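Local coordinates for putative uncharacterized protein tcp24 (Actinoplanes teichomyceticus, PDB 4Q38) that is an N-acyltransferase that passes long aliphatic acyl chains from acyl-CoA to the amino sugar of the glycopeptide antibiotic teicoplanin, at residues A[222-227]-A[273-278]; A[260-263]-A[268-271]; A[230-235]-A[243-248]. All coordinates share one frame; numbering follows the deposited sequence. Where two conformers were deposited one is given.

All three lie in the GNAT-like C-terminal half of the chain. Interactions 1 and 3 both start from helix 221-238, about 13 Å apart between centres, and both reach the mixed sheet, one at its end strand 276-277 and the other at strand 246-251. Interaction 2 involves helix 267-272, just before strand 276-277, with its centre about 13 Å from that of interaction 1 and about 26 Å from that of interaction 3. Along the chain, interaction 3 closes before interaction 2 opens, both nested inside the loop closed by interaction 1. Tyr224 touches Leu271, so interactions 1 and 2 pack together, one lining the acyl chain, the other bonding the coenzyme A pyrophosphate through Ile268 N.

Interaction 1 (A[222-227]-A[273-278]); sequences KAYDES and RFWTLT. With TEC (2-amino-6-O-decanoyl-2-deoxy-beta-D-glucopyranose), chain E.
Trp275 overlaps the hydroxyl end of Tyr224 with the nitrogen side of its indole. NE1 of Trp275 lies 3.0 Å from OH of Tyr224 and donates its N-H to it, but the bond is weak. The angle at the hydrogen is only 127°, and the hydroxyl sits clearly off the indole plane instead of straight ahead of the N-H. The next contact of Tyr224 OH is Trp275 CE2, at 3.7 Å. The two side chains approach each other obliquely. Both residues are buried, so even a bent bond gives the indole N-H a partner inside the protein.

Tyr224 reaches across because its CG stands anti to the backbone N (chi1 167°), which carries the phenol away from helix 221-238 toward the 273-278 segment. Trp275 starts less directly, and it is the far end of its side chain that closes the distance.

The decanoyl chain of TEC lies over one face of the indole, on the far side of its plane from the tyrosine hydroxyl. CAR of TEC is 3.7 Å from Trp275 CZ2 and stands above the plane near the rim of the ring, while CAT of TEC approaches Trp275 NE1 to 3.6 Å. These carbons belong to the outer half of the acyl chain, so the contact is made along the half that ends in the methyl group. Val335 and Leu254 touch Trp275, and Leu219 touches Tyr224. The arrangement is that of an acyl-chain pocket between a helix and the edge of the sheet in a GNAT-like domain.

Interaction 2 (A[260-263]-A[268-271]); sequences EYLT and IIQL. With COA (coenzyme A), chain D.
O2A of coenzyme A, on the phosphate nearer the adenosine, accepts the backbone N-H of Ile268, while the neighbouring Ile269 packs on Leu262 across the contact. The bond from Ile268 N to O2A is 3.1 Å long and nearly straight, with 164° at the hydrogen. The side chain of Ile268 closes in on the same oxygen: its CG1 is 3.3 Å and its CD1 3.5 Å from O2A, so the phosphate oxygen rests against an apolar branch beside the N-H that grips it.

Ile269 supplies the protein-to-protein part. Its CG1 meets CB of Leu262 at 3.7 Å, and because the chain turns again at chi2 (-65°), CD1 of Ile269 also comes within 4.0 Å of that CB. The carbonyl oxygen of Thr263 lies 3.8 Å from Ile269 CG1, a van der Waals approach without a hydrogen bond. The CA atoms of Leu262 and Ile269, the nearest across the contact, are 7.1 Å apart.

The segment 268-271 lies in the first turn of helix 267-272, after Asn267, and the pyrophosphate sits at the amino end of that helix. Asn267 N also bonds coenzyme A, and the helix end would probably add a favourable electrostatic contribution for the negative phosphate. The loop between strand 206-211 and helix 221-238, where GNAT folds usually hold the coenzyme A pyrophosphate, contributes Val212 O and Leu219 N to the cofactor, and helix 267-272 offers its amino end as a further site.

Further out, Ser266 OG bonds both coenzyme A and the N-H of Ile269, tying the packed isoleucine to the cofactor site. Thr263 OG1 is held by Asp265. Leu262 reaches on to Ser313 and Leu314 of helix 313-323, and the hydroxyl of Ser313 bonds coenzyme A as well.

Interaction 3 (A[230-235]-A[243-248]); sequences RARPFF and GARVAW
The guanidinium of Arg232 lies flat on that of Arg245 as an offset stack, with centres 4.0 Å apart and planes 22° from parallel. The overlap is carried by NH1 of Arg232, which stands over one face of the Arg245 group toward its rim, 3.1 Å from Arg245 NE and 3.2 Å from Arg245 CZ. NE and NH1 are both donors, so this short approach is a meeting of like charges and no hydrogen bond. Flat stacking lets the two groups point their N-H bonds outward instead of at each other. The aliphatic part of Arg232 adds a looser touch, with its CD 3.9 Å from the carbonyl oxygen of Ala244.

Torsions explain how the two groups arrive. In Arg232 the CB faces the other segment, and a bend at chi3 (57°) turns the guanidinium flat to its partner. Arg245 leaves its backbone pointing the other way, and bends at both chi2 (-61°) and chi3 bring its guanidinium back over the contact.

The two segments belong to a beta-alpha-beta unit in which helix 221-238 connects the neighbouring parallel strands 206-211 and 246-251. Here the helix face and the entry to strand 246-251 pack together, with Arg232 and Arg245 the residues whose CA atoms lie nearest, 7.4 Å apart.

In the next shell, NE of Arg232 donates to the O of Pro338, the last residue of the chain. If that end carries its carboxylate, it would partly offset the paired positive charges. Arg232 also rests on Leu337. The backbone of Arg245 bonds that of Leu337, and Ala247 bonds Val335, which sets strand 246-251 beside strand 331-336. On the helix, Phe235 reaches Phe196 and Leu198 of strand 194-200.

Interaction 1 (A[222-227]-A[273-278])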
loop_
_atom_site.group_PDB
_atom_site.type_symbol
_atom_site.label_atom_id
_atom_site.label_comp_id
_atom_site.label_asym_id
_atom_site.label_seq_id
_atom_site.Cartn_x
_atom_site.Cartn_y
_atom_site.Cartn_z
ATOM N N LYS A 222 -8.347 -21.461 -6.416
ATOM C CA LYS A 222 -9.730 -21.286 -5.951
ATOM C C LYS A 222 -9.955 -19.967 -5.220
ATOM O O LYS A 222 -11.029 -19.399 -5.306
ATOM C CB LYS A 222 -10.189 -22.428 -5.033
ATOM C CG LYS A 222 -10.770 -23.625 -5.762
ATOM C CD LYS A 222 -9.914 -24.858 -5.543
ATOM C CE LYS A 222 -10.769 -26.098 -5.320
ATOM N NZ LYS A 222 -11.571 -26.469 -6.521
ATOM N N ALA A 223 -8.946 -19.494 -4.499
ATOM C CA ALA A 223 -9.054 -18.211 -3.794
ATOM C C ALA A 223 -8.983 -17.054 -4.797
ATOM O O ALA A 223 -9.756 -16.093 -4.716
ATOM C CB ALA A 223 -7.956 -18.090 -2.754
ATOM N N TYR A 224 -8.055 -17.159 -5.741
ATOM C CA TYR A 224 -7.946 -16.184 -6.839
ATOM C C TYR A 224 -9.270 -16.087 -7.628
ATOM O O TYR A 224 -9.766 -14.978 -7.894
ATOM C CB TYR A 224 -6.777 -16.569 -7.751
ATOM C CG TYR A 224 -6.713 -15.852 -9.097
ATOM C CD1 TYR A 224 -6.009 -14.659 -9.252
ATOM C CD2 TYR A 224 -7.323 -16.398 -10.221
ATOM C CE1 TYR A 224 -5.944 -14.020 -10.491
ATOM C CE2 TYR A 224 -7.264 -15.771 -11.456
ATOM C CZ TYR A 224 -6.577 -14.583 -11.590
ATOM O OH TYR A 224 -6.537 -13.981 -12.840
ATOM N N ASP A 225 -9.835 -17.243 -7.977
ATOM C CA ASP A 225 -11.061 -17.294 -8.771
ATOM C C ASP A 225 -12.260 -16.702 -8.032
ATOM O O ASP A 225 -13.087 -16.019 -8.640
ATOM C CB ASP A 225 -11.351 -18.726 -9.226
ATOM C CG ASP A 225 -10.460 -19.162 -10.372
ATOM O OD1 ASP A 225 -10.076 -18.308 -11.206
ATOM O OD2 ASP A 225 -10.151 -20.366 -10.451
ATOM N N GLU A 226 -12.344 -16.968 -6.722
ATOM C CA GLU A 226 -13.396 -16.399 -5.885
ATOM C C GLU A 226 -13.312 -14.883 -5.869
ATOM O O GLU A 226 -14.319 -14.195 -6.017
ATOM C CB GLU A 226 -13.328 -16.950 -4.451
ATOM C CG GLU A 226 -13.988 -18.302 -4.308
ATOM C CD GLU A 226 -15.431 -18.272 -4.751
ATOM O OE1 GLU A 226 -16.228 -17.511 -4.146
ATOM O OE2 GLU A 226 -15.765 -19.001 -5.706
ATOM N N SER A 227 -12.101 -14.360 -5.694
ATOM C CA SER A 227 -11.904 -12.917 -5.715
ATOM C C SER A 227 -12.325 -12.308 -7.044
ATOM O O SER A 227 -13.036 -11.311 -7.053
ATOM C CB SER A 227 -10.449 -12.551 -5.454
ATOM O OG SER A 227 -10.158 -12.522 -4.085
ATOM N N ARG A 273 -1.082 -17.778 -16.784
ATOM C CA ARG A 273 -1.551 -18.342 -18.063
ATOM C C ARG A 273 -2.894 -17.794 -18.534
ATOM O O ARG A 273 -3.176 -17.787 -19.734
ATOM C CB ARG A 273 -1.600 -19.874 -18.000
ATOM C CG ARG A 273 -0.301 -20.518 -18.450
ATOM C CD ARG A 273 -0.217 -21.980 -18.046
ATOM N NE ARG A 273 1.149 -22.479 -18.197
ATOM C CZ ARG A 273 1.665 -23.494 -17.508
ATOM N NH1 ARG A 273 0.935 -24.133 -16.604
ATOM N NH2 ARG A 273 2.919 -23.866 -17.716
ATOM N N PHE A 274 -3.720 -17.330 -17.599
ATOM C CA PHE A 274 -4.979 -16.686 -17.957
ATOM C C PHE A 274 -4.811 -15.225 -18.411
ATOM O O PHE A 274 -5.732 -14.644 -18.978
ATOM C CB PHE A 274 -5.971 -16.758 -16.792
ATOM C CG PHE A 274 -6.356 -18.162 -16.394
ATOM C CD1 PHE A 274 -7.192 -18.927 -17.201
ATOM C CD2 PHE A 274 -5.904 -18.709 -15.196
ATOM C CE1 PHE A 274 -7.557 -20.216 -16.827
ATOM C CE2 PHE A 274 -6.266 -19.996 -14.816
ATOM C CZ PHE A 274 -7.092 -20.751 -15.632
ATOM N N TRP A 275 -3.645 -14.632 -18.157
ATOM C CA TRP A 275 -3.425 -13.212 -18.437
ATOM C C TRP A 275 -2.984 -12.938 -19.846
ATOM O O TRP A 275 -2.268 -13.733 -20.443
ATOM C CB TRP A 275 -2.422 -12.625 -17.441
ATOM C CG TRP A 275 -3.060 -12.472 -16.090
ATOM C CD1 TRP A 275 -3.430 -13.483 -15.206
ATOM C CD2 TRP A 275 -3.465 -11.218 -15.435
ATOM N NE1 TRP A 275 -4.023 -12.956 -14.083
ATOM C CE2 TRP A 275 -4.078 -11.602 -14.158
ATOM C CE3 TRP A 275 -3.390 -9.866 -15.772
ATOM C CZ2 TRP A 275 -4.571 -10.656 -13.266
ATOM C CZ3 TRP A 275 -3.902 -8.927 -14.871
ATOM C CH2 TRP A 275 -4.472 -9.314 -13.642
ATOM N N THR A 276 -3.420 -11.805 -20.382
ATOM C CA THR A 276 -2.972 -11.327 -21.690
ATOM C C THR A 276 -2.052 -10.137 -21.465
ATOM O O THR A 276 -2.497 -9.091 -20.987
ATOM C CB THR A 276 -4.160 -10.892 -22.564
ATOM O OG1 THR A 276 -5.102 -11.967 -22.667
ATOM C CG2 THR A 276 -3.689 -10.496 -23.974
ATOM N N LEU A 277 -0.768 -10.306 -21.775
ATOM C CA LEU A 277 0.211 -9.250 -21.554
ATOM C C LEU A 277 0.084 -8.205 -22.651
ATOM O O LEU A 277 -0.094 -8.551 -23.820
ATOM C CB LEU A 277 1.631 -9.816 -21.512
ATOM C CG LEU A 277 1.905 -10.871 -20.432
ATOM C CD1 LEU A 277 3.382 -11.239 -20.448
ATOM C CD2 LEU A 277 1.472 -10.372 -19.051
ATOM N N THR A 278 0.154 -6.932 -22.272
ATOM C CA THR A 278 -0.126 -5.845 -23.216
ATOM C C THR A 278 1.084 -4.956 -23.493
ATOM O O THR A 278 1.072 -4.174 -24.441
ATOM C CB THR A 278 -1.299 -4.962 -22.733
ATOM O OG1 THR A 278 -1.058 -4.529 -21.386
ATOM C CG2 THR A 278 -2.600 -5.736 -22.784
HETATM C CAV TEC E . -0.337 -14.316 -11.671
HETATM C CAU TEC E . -1.351 -13.764 -10.696
HETATM C CAT TEC E . -1.939 -12.451 -11.142
HETATM C CAS TEC E . -0.887 -11.515 -11.670
HETATM C CAR TEC E . -1.369 -10.101 -11.541
HETATM C CAQ TEC E . -0.584 -9.462 -10.454
HETATM C CAP TEC E . -0.941 -8.035 -10.225
HETATM C CAO TEC E . -0.405 -7.689 -8.878
HETATM C CAN TEC E . -0.090 -6.250 -8.773
HETATM C CAM TEC E . 0.190 -5.845 -7.349
HETATM O OAW TEC E . 0.041 -6.619 -6.436
HETATM O O6 TEC E . 0.731 -4.620 -7.239
HETATM C C6 TEC E . 0.194 -3.670 -6.340
HETATM C C5 TEC E . 1.192 -3.304 -5.213
HETATM O O5 TEC E . 1.325 -1.924 -5.044
HETATM C C1 TEC E . 2.577 -1.897 -4.305
HETATM O O1 TEC E . 3.381 -0.884 -4.460
HETATM C C2 TEC E . 2.239 -2.088 -2.853
HETATM N N2 TEC E . 3.479 -2.053 -2.096
HETATM C C3 TEC E . 1.747 -3.458 -2.858
HETATM O O3 TEC E . 1.166 -3.462 -1.669
HETATM C C4 TEC E . 0.710 -3.782 -3.900
HETATM O O4 TEC E . 0.629 -5.074 -4.004
#

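Interaction 2 (A[260-263]-A[268-271])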
loop_
_atom_site.group_PDB
_atom_site.type_symbol
_atom_site.label_atom_id
_atom_site.label_comp_id
_atom_site.label_asym_id
_atom_site.label_seq_id
_atom_site.Cartn_x
_atom_site.Cartn_y
_atom_site.Cartn_z
ATOM N N GLU A 260 11.222 -20.233 -16.698
ATOM C CA GLU A 260 12.529 -20.897 -16.676
ATOM C C GLU A 260 12.833 -21.579 -15.343
ATOM O O GLU A 260 13.599 -22.540 -15.297
ATOM C CB GLU A 260 13.646 -19.894 -16.964
ATOM C CG GLU A 260 13.797 -19.532 -18.433
ATOM C CD GLU A 260 15.123 -18.872 -18.755
ATOM O OE1 GLU A 260 15.121 -17.958 -19.602
ATOM O OE2 GLU A 260 16.166 -19.261 -18.179
ATOM N N TYR A 261 12.241 -21.073 -14.261
ATOM C CA TYR A 261 12.681 -21.440 -12.913
ATOM C C TYR A 261 11.610 -22.121 -12.079
ATOM O O TYR A 261 11.907 -23.031 -11.314
ATOM C CB TYR A 261 13.194 -20.207 -12.165
ATOM C CG TYR A 261 14.284 -19.452 -12.882
ATOM C CD1 TYR A 261 15.629 -19.808 -12.720
ATOM C CD2 TYR A 261 13.982 -18.384 -13.721
ATOM C CE1 TYR A 261 16.634 -19.120 -13.380
ATOM C CE2 TYR A 261 14.981 -17.688 -14.382
ATOM C CZ TYR A 261 16.304 -18.066 -14.207
ATOM O OH TYR A 261 17.296 -17.378 -14.857
ATOM N N LEU A 262 10.366 -21.674 -12.222
ATOM C CA LEU A 262 9.273 -22.205 -11.420
ATOM C C LEU A 262 8.616 -23.364 -12.135
ATOM O O LEU A 262 8.522 -23.366 -13.362
ATOM C CB LEU A 262 8.246 -21.116 -11.108
ATOM C CG LEU A 262 8.774 -19.885 -10.363
ATOM C CD1 LEU A 262 7.667 -18.853 -10.179
ATOM C CD2 LEU A 262 9.398 -20.263 -9.025
ATOM N N THR A 263 8.161 -24.346 -11.367
ATOM C CA THR A 263 7.574 -25.540 -11.957
ATOM C C THR A 263 6.065 -25.407 -12.125
ATOM O O THR A 263 5.481 -24.355 -11.845
ATOM C CB THR A 263 7.949 -26.825 -11.181
ATOM O OG1 THR A 263 7.731 -26.626 -9.783
ATOM C CG2 THR A 263 9.420 -27.173 -11.400
ATOM N N ILE A 268 1.739 -18.912 -9.336
ATOM C CA ILE A 268 2.043 -17.823 -10.276
ATOM C C ILE A 268 2.001 -18.332 -11.723
ATOM O O ILE A 268 1.278 -17.782 -12.560
ATOM C CB ILE A 268 3.386 -17.136 -9.930
ATOM C CG1 ILE A 268 3.234 -16.346 -8.614
ATOM C CG2 ILE A 268 3.845 -16.213 -11.061
ATOM C CD1 ILE A 268 4.527 -15.869 -7.984
ATOM N N ILE A 269 2.730 -19.411 -12.000
ATOM C CA ILE A 269 2.775 -19.965 -13.355
ATOM C C ILE A 269 1.376 -20.325 -13.845
ATOM O O ILE A 269 0.944 -19.825 -14.894
ATOM C CB ILE A 269 3.758 -21.158 -13.470
ATOM C CG1 ILE A 269 5.167 -20.730 -13.036
ATOM C CG2 ILE A 269 3.786 -21.709 -14.899
ATOM C CD1 ILE A 269 5.817 -19.680 -13.919
ATOM N N GLN A 270 0.650 -21.142 -13.075
ATOM C CA GLN A 270 -0.701 -21.573 -13.460
ATOM C C GLN A 270 -1.628 -20.387 -13.743
ATOM O O GLN A 270 -2.296 -20.345 -14.778
ATOM C CB GLN A 270 -1.330 -22.455 -12.374
ATOM C CG GLN A 270 -0.641 -23.787 -12.123
ATOM C CD GLN A 270 -1.034 -24.386 -10.782
ATOM O OE1 GLN A 270 -2.218 -24.562 -10.481
ATOM N NE2 GLN A 270 -0.037 -24.702 -9.964
ATOM N N LEU A 271 -1.639 -19.405 -12.843
ATOM C CA LEU A 271 -2.574 -18.287 -12.966
ATOM C C LEU A 271 -2.169 -17.236 -14.012
ATOM O O LEU A 271 -3.040 -16.659 -14.662
ATOM C CB LEU A 271 -2.843 -17.626 -11.601
ATOM C CG LEU A 271 -3.482 -18.522 -10.522
ATOM C CD1 LEU A 271 -3.471 -17.805 -9.174
ATOM C CD2 LEU A 271 -4.891 -18.941 -10.915
HETATM N N1A COA D . 8.991 -14.859 -1.213
HETATM C C2A COA D . 9.644 -16.034 -1.123
HETATM N N3A COA D . 9.206 -17.174 -1.687
HETATM C C4A COA D . 8.046 -17.184 -2.394
HETATM C C5A COA D . 7.273 -15.938 -2.534
HETATM C C6A COA D . 7.823 -14.726 -1.886
HETATM N N6A COA D . 7.202 -13.523 -1.962
HETATM N N7A COA D . 6.191 -16.245 -3.272
HETATM C C8A COA D . 6.260 -17.561 -3.580
HETATM N N9A COA D . 7.360 -18.122 -3.042
HETATM C C1B COA D . 7.785 -19.535 -3.176
HETATM C C2B COA D . 6.722 -20.535 -2.759
HETATM O O2B COA D . 6.806 -20.811 -1.364
HETATM C C3B COA D . 7.059 -21.727 -3.630
HETATM O O3B COA D . 8.209 -22.375 -3.082
HETATM P P3B COA D . 8.599 -23.919 -3.379
HETATM O O7A COA D . 7.598 -24.683 -2.568
HETATM O O8A COA D . 10.034 -23.973 -2.925
HETATM O O9A COA D . 8.450 -24.097 -4.871
HETATM C C4B COA D . 7.481 -21.068 -4.939
HETATM O O4B COA D . 8.036 -19.806 -4.558
HETATM C C5B COA D . 6.345 -20.877 -5.948
HETATM O O5B COA D . 5.344 -20.004 -5.397
HETATM P P1A COA D . 3.907 -19.785 -6.075
HETATM O O1A COA D . 2.991 -20.949 -5.810
HETATM O O2A COA D . 4.156 -19.354 -7.496
HETATM O O3A COA D . 3.359 -18.490 -5.264
HETATM P P2A COA D . 2.551 -18.519 -3.871
HETATM O O4A COA D . 1.082 -18.671 -4.157
HETATM O O5A COA D . 3.188 -19.466 -2.889
HETATM O O6A COA D . 2.856 -17.025 -3.351
HETATM C CBP COA D . 2.265 -14.638 -3.248
HETATM C CCP COA D . 2.392 -15.897 -4.100
HETATM C CDP COA D . 1.825 -13.540 -4.203
HETATM C CEP COA D . 1.208 -14.875 -2.188
HETATM C CAP COA D . 3.622 -14.289 -2.592
HETATM O OAP COA D . 4.637 -14.201 -3.593
HETATM C C9P COA D . 3.673 -13.012 -1.773
HETATM O O9P COA D . 3.182 -12.976 -0.658
HETATM N N8P COA D . 4.304 -11.962 -2.308
HETATM C C7P COA D . 4.280 -10.641 -1.705
HETATM C C6P COA D . 3.136 -9.800 -2.269
HETATM C C5P COA D . 3.345 -9.522 -3.749
HETATM O O5P COA D . 4.388 -9.848 -4.305
HETATM N N4P COA D . 2.328 -8.934 -4.385
HETATM C C3P COA D . 2.461 -8.389 -5.733
HETATM C C2P COA D . 3.181 -7.050 -5.772
HETATM S S1P COA D . 3.306 -6.445 -7.488
#

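Interaction 3 (A[230-235]-A[243-248])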
loop_
_atom_site.group_PDB
_atom_site.type_symbol
_atom_site.label_atom_id
_atom_site.label_comp_id
_atom_site.label_asym_id
_atom_site.label_seq_id
_atom_site.Cartn_x
_atom_site.Cartn_y
_atom_site.Cartn_z
ATOM N N ARG A 230 -15.938 -11.887 -7.347
ATOM C CA ARG A 230 -16.521 -10.872 -6.471
ATOM C C ARG A 230 -16.436 -9.452 -7.060
ATOM O O ARG A 230 -17.205 -8.570 -6.686
ATOM C CB ARG A 230 -15.829 -10.915 -5.104
ATOM C CG ARG A 230 -16.230 -12.141 -4.279
ATOM C CD ARG A 230 -15.466 -12.240 -2.965
ATOM N NE ARG A 230 -15.708 -11.074 -2.116
ATOM C CZ ARG A 230 -15.281 -10.941 -0.861
ATOM N NH1 ARG A 230 -14.603 -11.927 -0.270
ATOM N NH2 ARG A 230 -15.563 -9.828 -0.187
ATOM N N ALA A 231 -15.509 -9.248 -7.987
ATOM C CA ALA A 231 -15.135 -7.900 -8.395
ATOM C C ALA A 231 -16.293 -7.134 -9.042
ATOM O O ALA A 231 -16.706 -6.105 -8.523
ATOM C CB ALA A 231 -13.908 -7.934 -9.301
ATOM N N ARG A 232 -16.835 -7.644 -10.148
ATOM C CA ARG A 232 -17.887 -6.917 -10.848
ATOM C C ARG A 232 -19.145 -6.692 -9.991
ATOM O O ARG A 232 -19.652 -5.567 -9.935
ATOM C CB ARG A 232 -18.205 -7.558 -12.202
ATOM C CG ARG A 232 -18.395 -6.539 -13.311
ATOM C CD ARG A 232 -18.042 -7.115 -14.672
ATOM N NE ARG A 232 -18.832 -8.308 -14.975
ATOM C CZ ARG A 232 -19.862 -8.347 -15.816
ATOM N NH1 ARG A 232 -20.249 -7.255 -16.468
ATOM N NH2 ARG A 232 -20.503 -9.495 -16.011
ATOM N N PRO A 233 -19.646 -7.744 -9.301
ATOM C CA PRO A 233 -20.822 -7.506 -8.446
ATOM C C PRO A 233 -20.568 -6.454 -7.362
ATOM O O PRO A 233 -21.447 -5.632 -7.070
ATOM C CB PRO A 233 -21.066 -8.867 -7.778
ATOM C CG PRO A 233 -20.427 -9.858 -8.679
ATOM C CD PRO A 233 -19.271 -9.168 -9.352
ATOM N N PHE A 234 -19.379 -6.480 -6.762
ATOM C CA PHE A 234 -19.064 -5.519 -5.726
ATOM C C PHE A 234 -19.082 -4.086 -6.270
ATOM O O PHE A 234 -19.765 -3.220 -5.732
ATOM C CB PHE A 234 -17.693 -5.796 -5.107
ATOM C CG PHE A 234 -17.347 -4.857 -3.980
ATOM C CD1 PHE A 234 -17.851 -5.070 -2.700
ATOM C CD2 PHE A 234 -16.530 -3.756 -4.203
ATOM C CE1 PHE A 234 -17.532 -4.205 -1.653
ATOM C CE2 PHE A 234 -16.213 -2.881 -3.170
ATOM C CZ PHE A 234 -16.709 -3.111 -1.891
ATOM N N PHE A 235 -18.324 -3.847 -7.333
ATOM C CA PHE A 235 -18.223 -2.483 -7.860
ATOM C C PHE A 235 -19.483 -1.990 -8.576
ATOM O O PHE A 235 -19.835 -0.804 -8.476
ATOM C CB PHE A 235 -16.945 -2.313 -8.680
ATOM C CG PHE A 235 -15.695 -2.321 -7.828
ATOM C CD1 PHE A 235 -15.258 -1.158 -7.197
ATOM C CD2 PHE A 235 -14.992 -3.507 -7.606
ATOM C CE1 PHE A 235 -14.124 -1.162 -6.389
ATOM C CE2 PHE A 235 -13.857 -3.522 -6.799
ATOM C CZ PHE A 235 -13.418 -2.346 -6.198
ATOM N N GLY A 243 -18.260 1.121 -13.746
ATOM C CA GLY A 243 -18.549 0.259 -14.903
ATOM C C GLY A 243 -17.373 -0.448 -15.571
ATOM O O GLY A 243 -17.403 -0.685 -16.769
ATOM N N ALA A 244 -16.351 -0.817 -14.806
ATOM C CA ALA A 244 -15.218 -1.557 -15.356
ATOM C C ALA A 244 -15.636 -2.943 -15.848
ATOM O O ALA A 244 -16.484 -3.594 -15.232
ATOM C CB ALA A 244 -14.118 -1.701 -14.306
ATOM N N ARG A 245 -15.013 -3.403 -16.929
ATOM C CA ARG A 245 -15.217 -4.773 -17.423
ATOM C C ARG A 245 -13.958 -5.626 -17.335
ATOM O O ARG A 245 -14.018 -6.856 -17.460
ATOM C CB ARG A 245 -15.715 -4.745 -18.884
ATOM C CG ARG A 245 -17.076 -4.082 -19.067
ATOM C CD ARG A 245 -18.166 -4.806 -18.290
ATOM N NE ARG A 245 -18.137 -6.242 -18.552
ATOM C CZ ARG A 245 -18.946 -6.882 -19.396
ATOM N NH1 ARG A 245 -19.891 -6.223 -20.064
ATOM N NH2 ARG A 245 -18.819 -8.196 -19.557
ATOM N N VAL A 246 -12.815 -4.976 -17.108
ATOM C CA VAL A 246 -11.495 -5.607 -17.172
ATOM C C VAL A 246 -10.669 -5.297 -15.908
ATOM O O VAL A 246 -10.763 -4.190 -15.383
ATOM C CB VAL A 246 -10.725 -5.063 -18.404
ATOM C CG1 VAL A 246 -9.331 -5.650 -18.494
ATOM C CG2 VAL A 246 -11.497 -5.320 -19.700
ATOM N N ALA A 247 -9.842 -6.245 -15.469
ATOM C CA ALA A 247 -8.870 -6.005 -14.419
ATOM C C ALA A 247 -7.504 -5.909 -15.066
ATOM O O ALA A 247 -7.170 -6.712 -15.949
ATOM C CB ALA A 247 -8.887 -7.126 -13.382
ATOM N N TRP A 248 -6.726 -4.921 -14.619
ATOM C CA TRP A 248 -5.361 -4.774 -15.083
ATOM C C TRP A 248 -4.405 -5.032 -13.959
ATOM O O TRP A 248 -4.672 -4.705 -12.800
ATOM C CB TRP A 248 -5.138 -3.391 -15.679
ATOM C CG TRP A 248 -5.812 -3.200 -17.021
ATOM C CD1 TRP A 248 -7.154 -2.907 -17.266
ATOM C CD2 TRP A 248 -5.195 -3.283 -18.349
ATOM N NE1 TRP A 248 -7.397 -2.801 -18.614
ATOM C CE2 TRP A 248 -6.264 -3.025 -19.319
ATOM C CE3 TRP A 248 -3.914 -3.544 -18.815
ATOM C CZ2 TRP A 248 -6.031 -3.018 -20.683
ATOM C CZ3 TRP A 248 -3.696 -3.538 -20.192
ATOM C CH2 TRP A 248 -4.730 -3.282 -21.103
#